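Local coordinates for protein phenylalanine ammonia-lyase (Rhodosporidium toruloides, PDB 1Y2M) that catalyses the non-oxidative deamination of L-phenylalanine and L-tyrosine to trans-cinnamic and p-coumaric acid, working as a homotetramer, at residues 64-69 / 386-392; 72-77 / 280-285. All coordinates share one frame; numbering follows the deposited sequence.

Contact 1. Residues 64-69 / 386-392; sequences GYSLNL and LTIEAGQ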
loop_
_atom_site.group_PDB
_atom_site.type_symbol
_atom_site.label_atom_id
_atom_site.label_comp_id
_atom_site.label_asym_id
_atom_site.label_seq_id
_atom_site.Cartn_x
_atom_site.Cartn_y
_atom_site.Cartn_z
ATOM N N GLY B 64 30.914 -19.894 -14.052
ATOM C CA GLY B 64 29.652 -20.471 -13.585
ATOM C C GLY B 64 29.443 -20.459 -12.065
ATOM O O GLY B 64 28.338 -20.708 -11.592
ATOM N N TYR B 65 30.471 -20.155 -11.285
ATOM C CA TYR B 65 30.424 -20.319 -9.804
ATOM C C TYR B 65 31.052 -19.171 -8.986
ATOM O O TYR B 65 30.626 -18.931 -7.853
ATOM C CB TYR B 65 31.104 -21.642 -9.397
ATOM C CG TYR B 65 30.391 -22.861 -9.874
ATOM C CD1 TYR B 65 29.519 -23.555 -9.036
ATOM C CD2 TYR B 65 30.557 -23.324 -11.176
ATOM C CE1 TYR B 65 28.829 -24.690 -9.499
ATOM C CE2 TYR B 65 29.856 -24.411 -11.651
ATOM C CZ TYR B 65 28.986 -25.086 -10.820
ATOM O OH TYR B 65 28.306 -26.144 -11.331
ATOM N N SER B 66 32.079 -18.504 -9.544
ATOM C CA SER B 66 32.908 -17.514 -8.855
ATOM C C SER B 66 32.376 -16.117 -8.890
ATOM O O SER B 66 32.846 -15.253 -8.147
ATOM C CB SER B 66 34.327 -17.460 -9.498
ATOM O OG SER B 66 34.988 -18.685 -9.374
ATOM N N LEU B 67 31.464 -15.846 -9.824
ATOM C CA LEU B 67 31.039 -14.486 -10.077
ATOM C C LEU B 67 30.432 -13.907 -8.815
ATOM O O LEU B 67 29.550 -14.526 -8.217
ATOM C CB LEU B 67 29.994 -14.477 -11.175
ATOM C CG LEU B 67 29.358 -13.164 -11.565
ATOM C CD1 LEU B 67 30.425 -12.239 -12.083
ATOM C CD2 LEU B 67 28.220 -13.298 -12.580
ATOM N N ASN B 68 30.853 -12.703 -8.432
ATOM C CA ASN B 68 30.271 -12.040 -7.251
ATOM C C ASN B 68 29.652 -10.712 -7.622
ATOM O O ASN B 68 29.700 -10.293 -8.787
ATOM C CB ASN B 68 31.304 -11.867 -6.133
ATOM C CG ASN B 68 32.482 -10.992 -6.543
ATOM O OD1 ASN B 68 32.296 -9.922 -7.155
ATOM N ND2 ASN B 68 33.686 -11.421 -6.202
ATOM N N LEU B 69 29.015 -10.052 -6.670
ATOM C CA LEU B 69 28.227 -8.900 -7.002
ATOM C C LEU B 69 29.049 -7.678 -7.361
ATOM O O LEU B 69 28.696 -6.911 -8.279
ATOM C CB LEU B 69 27.221 -8.601 -5.884
ATOM C CG LEU B 69 26.244 -9.718 -5.511
ATOM C CD1 LEU B 69 25.198 -9.182 -4.581
ATOM C CD2 LEU B 69 25.668 -10.236 -6.789
ATOM N N LEU B 386 21.346 -12.733 -3.581
ATOM C CA LEU B 386 21.678 -12.288 -4.932
ATOM C C LEU B 386 23.029 -12.846 -5.353
ATOM O O LEU B 386 23.250 -13.083 -6.543
ATOM C CB LEU B 386 21.691 -10.767 -5.025
ATOM C CG LEU B 386 20.354 -10.050 -5.023
ATOM C CD1 LEU B 386 20.516 -8.559 -5.257
ATOM C CD2 LEU B 386 19.454 -10.658 -6.104
ATOM N N THR B 387 23.928 -13.102 -4.411
ATOM C CA THR B 387 25.201 -13.697 -4.794
ATOM C C THR B 387 24.987 -15.088 -5.419
ATOM O O THR B 387 25.565 -15.448 -6.454
ATOM C CB THR B 387 26.166 -13.775 -3.604
ATOM O OG1 THR B 387 26.503 -12.442 -3.182
ATOM C CG2 THR B 387 27.464 -14.470 -4.002
ATOM N N ILE B 388 24.148 -15.888 -4.778
ATOM C CA ILE B 388 23.811 -17.219 -5.334
ATOM C C ILE B 388 23.077 -17.044 -6.652
ATOM O O ILE B 388 23.367 -17.761 -7.641
ATOM C CB ILE B 388 22.993 -18.041 -4.345
ATOM C CG1 ILE B 388 23.897 -18.512 -3.227
ATOM C CG2 ILE B 388 22.385 -19.273 -5.046
ATOM C CD1 ILE B 388 23.208 -19.236 -2.122
ATOM N N GLU B 389 22.133 -16.099 -6.688
ATOM C CA GLU B 389 21.284 -15.956 -7.882
ATOM C C GLU B 389 22.105 -15.497 -9.078
ATOM O O GLU B 389 21.989 -16.054 -10.159
ATOM C CB GLU B 389 20.108 -15.011 -7.587
ATOM C CG GLU B 389 19.082 -14.911 -8.699
ATOM C CD GLU B 389 18.246 -16.138 -8.895
ATOM O OE1 GLU B 389 18.465 -17.108 -8.176
ATOM O OE2 GLU B 389 17.372 -16.096 -9.799
ATOM N N ALA B 390 22.922 -14.475 -8.901
ATOM C CA ALA B 390 23.678 -13.860 -9.998
ATOM C C ALA B 390 24.899 -14.683 -10.348
ATOM O O ALA B 390 25.270 -14.787 -11.515
ATOM C CB ALA B 390 24.090 -12.459 -9.578
ATOM N N GLY B 391 25.492 -15.327 -9.349
ATOM C CA GLY B 391 26.787 -15.988 -9.524
ATOM C C GLY B 391 26.912 -17.473 -9.625
ATOM O O GLY B 391 27.931 -17.974 -10.107
ATOM N N GLN B 392 25.900 -18.189 -9.120
ATOM C CA GLN B 392 25.960 -19.616 -8.917
ATOM C C GLN B 392 24.684 -20.330 -9.287
ATOM O O GLN B 392 24.434 -21.402 -8.765
ATOM C CB GLN B 392 26.204 -19.907 -7.436
ATOM C CG GLN B 392 27.401 -19.249 -6.894
ATOM C CD GLN B 392 27.406 -19.194 -5.379
ATOM O OE1 GLN B 392 27.685 -18.129 -4.801
ATOM N NE2 GLN B 392 27.144 -20.307 -4.748
HETATM O O HOH W 1 28.966 -11.059 -3.801
#
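L386 opens the contact by laying its CB against CD1 of L69 at 3.9 Å, the two leucine side chains crossing at about a right angle. One residue on, T387 offers its OG1 rather than its methyl: the hydroxyl lies 3.6 Å from L69 CG and receives a hydrogen bond from a water, whose own oxygen accepts from L69 N. With OG1 beside its own backbone N (chi1 -65°), the threonine also bonds back to H383 O one helical turn earlier, which satisfies a buried hydroxyl. The A390 methyl lies 3.9 Å from L69 CD2, and its carbonyl O 3.5 Å from L67 CD2. G391 CA gives a CA-H...O contact of 3.4 Å to L67 O; a CB here would run into that oxygen, which makes glycine the fitting residue. Q392 lays its CG 3.4 Å from Y65 O, its long aliphatic stem suiting contact with a carbonyl. No direct hydrogen bond joins the segments, and G64 O and G391 O, both acceptors, lie 3.1 Å apart. R178 donates to G64 O and N174, weakly, to G391 O, which would ease the crowding of the two acceptors; the segments themselves are held by packing and one bridging water.

Contact 2. Residues 72-77 / 280-285; sequences VVSAAR and TLALHD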
loop_
_atom_site.group_PDB
_atom_site.type_symbol
_atom_site.label_atom_id
_atom_site.label_comp_id
_atom_site.label_asym_id
_atom_site.label_seq_id
_atom_site.Cartn_x
_atom_site.Cartn_y
_atom_site.Cartn_z
ATOM N N VAL B 72 29.868 -8.114 -10.931
ATOM C CA VAL B 72 28.721 -7.761 -11.796
ATOM C C VAL B 72 28.674 -6.252 -12.028
ATOM O O VAL B 72 28.577 -5.765 -13.167
ATOM C CB VAL B 72 27.383 -8.275 -11.226
ATOM C CG1 VAL B 72 26.205 -7.638 -11.956
ATOM C CG2 VAL B 72 27.299 -9.822 -11.252
ATOM N N VAL B 73 28.796 -5.508 -10.936
ATOM C CA VAL B 73 28.774 -4.038 -11.040
ATOM C C VAL B 73 29.960 -3.556 -11.898
ATOM O O VAL B 73 29.805 -2.668 -12.725
ATOM C CB VAL B 73 28.819 -3.380 -9.665
ATOM C CG1 VAL B 73 28.919 -1.822 -9.809
ATOM C CG2 VAL B 73 27.578 -3.729 -8.867
ATOM N N SER B 74 31.140 -4.141 -11.722
ATOM C CA SER B 74 32.297 -3.720 -12.551
ATOM C C SER B 74 32.060 -3.901 -14.039
ATOM O O SER B 74 32.415 -3.042 -14.856
ATOM C CB SER B 74 33.586 -4.409 -12.138
ATOM O OG SER B 74 33.569 -5.824 -12.320
ATOM N N ALA B 75 31.430 -5.018 -14.413
ATOM C CA ALA B 75 31.143 -5.288 -15.839
ATOM C C ALA B 75 30.006 -4.382 -16.321
ATOM O O ALA B 75 30.062 -3.853 -17.415
ATOM C CB ALA B 75 30.748 -6.726 -15.999
ATOM N N ALA B 76 28.981 -4.205 -15.495
ATOM C CA ALA B 76 27.807 -3.411 -15.898
ATOM C C ALA B 76 28.115 -1.924 -16.053
ATOM O O ALA B 76 27.692 -1.297 -17.032
ATOM C CB ALA B 76 26.682 -3.564 -14.901
ATOM N N ARG B 77 28.784 -1.359 -15.042
ATOM C CA ARG B 77 29.051 0.091 -14.951
ATOM C C ARG B 77 30.425 0.586 -15.305
ATOM O O ARG B 77 30.594 1.778 -15.637
ATOM C CB ARG B 77 28.856 0.518 -13.522
ATOM C CG ARG B 77 27.445 0.562 -13.143
ATOM C CD ARG B 77 27.288 1.439 -11.850
ATOM N NE ARG B 77 25.865 1.500 -11.567
ATOM C CZ ARG B 77 25.324 1.595 -10.362
ATOM N NH1 ARG B 77 26.060 1.601 -9.258
ATOM N NH2 ARG B 77 24.017 1.648 -10.270
ATOM N N THR B 280 21.123 -6.395 -8.442
ATOM C CA THR B 280 22.504 -6.294 -7.967
ATOM C C THR B 280 22.956 -4.849 -7.919
ATOM O O THR B 280 23.541 -4.407 -6.922
ATOM C CB THR B 280 23.462 -7.109 -8.863
ATOM O OG1 THR B 280 23.152 -8.505 -8.755
ATOM C CG2 THR B 280 24.854 -6.833 -8.455
ATOM N N LEU B 281 22.662 -4.073 -8.964
ATOM C CA LEU B 281 23.008 -2.659 -8.992
ATOM C C LEU B 281 22.308 -1.918 -7.863
ATOM O O LEU B 281 22.914 -1.050 -7.200
ATOM C CB LEU B 281 22.673 -2.095 -10.360
ATOM C CG LEU B 281 23.557 -2.725 -11.456
ATOM C CD1 LEU B 281 22.910 -2.470 -12.796
ATOM C CD2 LEU B 281 24.972 -2.145 -11.452
ATOM N N ALA B 282 21.034 -2.238 -7.654
ATOM C CA ALA B 282 20.253 -1.565 -6.615
ATOM C C ALA B 282 20.751 -1.896 -5.208
ATOM O O ALA B 282 20.842 -1.025 -4.326
ATOM C CB ALA B 282 18.796 -1.870 -6.782
ATOM N N LEU B 283 21.129 -3.151 -4.995
ATOM C CA LEU B 283 21.657 -3.524 -3.691
ATOM C C LEU B 283 23.003 -2.880 -3.414
ATOM O O LEU B 283 23.248 -2.362 -2.320
ATOM C CB LEU B 283 21.790 -5.032 -3.586
ATOM C CG LEU B 283 22.301 -5.483 -2.205
ATOM C CD1 LEU B 283 21.401 -5.023 -1.073
ATOM C CD2 LEU B 283 22.419 -6.998 -2.170
ATOM N N HIS B 284 23.883 -2.891 -4.422
ATOM C CA HIS B 284 25.143 -2.151 -4.324
ATOM C C HIS B 284 24.912 -0.706 -3.873
ATOM O O HIS B 284 25.542 -0.230 -2.904
ATOM C CB HIS B 284 25.852 -2.207 -5.680
ATOM C CG HIS B 284 27.034 -1.305 -5.824
ATOM N ND1 HIS B 284 26.912 0.045 -6.076
ATOM C CD2 HIS B 284 28.365 -1.583 -5.861
ATOM C CE1 HIS B 284 28.135 0.559 -6.217
ATOM N NE2 HIS B 284 29.026 -0.400 -6.093
ATOM N N ASP B 285 23.957 -0.042 -4.503
ATOM C CA ASP B 285 23.757 1.367 -4.198
ATOM C C ASP B 285 23.168 1.545 -2.804
ATOM O O ASP B 285 23.530 2.472 -2.077
ATOM C CB ASP B 285 22.894 1.997 -5.295
ATOM C CG ASP B 285 23.617 2.142 -6.631
ATOM O OD1 ASP B 285 24.851 2.001 -6.719
ATOM O OD2 ASP B 285 22.914 2.448 -7.607
#
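R77 and D285 join the two helices through an end-on, two-pronged salt bridge: NH1 of R77 reaches OD1 of D285 at 2.8 Å and NH2 reaches OD2 at 3.0 Å. Both oxygens are met on their syn side, and the guanidinium and carboxylate planes lie only 15° apart, so the paired bonds hold the two flat groups against rotation. An arginine chain extended from CG to NE spans the gap, and E163 takes NE as a second anionic partner. D285 OD1 accepts once more, on its anti side, from H284 ND1 of the same helix at 2.9 Å; this second bond fixes the turn of the imidazole and would favour a negatively charged carboxylate. L281 CD2 covers one face of the guanidinium, 3.8 Å from R77 NE, and also meets A76 CB, where a small residue leaves room for it. V73 lays both methyls on one side of the imidazole: CG1, anti to its backbone N (chi1 175°), makes a CH-pi contact over the ring face, 4.1 Å from the centroid, while CG2 approaches H284 CD2 at 3.8 Å. Farther out, V72 CG1 touches the methyl CG2 of T280, whose hydroxyl is turned back to A276 O. The axes of segments 72-77 and 280-285 pass 10.3 Å apart with a crossing angle of -109°. Short helix 69-77 here packs across long helix 273-303 in the largely helical PAL/histidase fold.

From the N terminus, the chain leaves strand 60-62 and runs through a loop to N68, which caps helix 69-77, so the first halves of both contacts follow one another within a few residues. Contact 2 closes first, when helix 273-303 returns to 72-77 after about 200 residues; contact 1 closes the wider loop at the end of helix 368-391, enclosing contact 2 within it. Their centres are 12 Å apart, and they touch: L69 CD2 lies 3.6 Å from T280 OG1, L67 packs on V72, and L386 on L283. Helices 273-303 and 368-391 are thereby tied to the same loop and short helix, 64-77, with helix 162-176 adding side chains to both contacts.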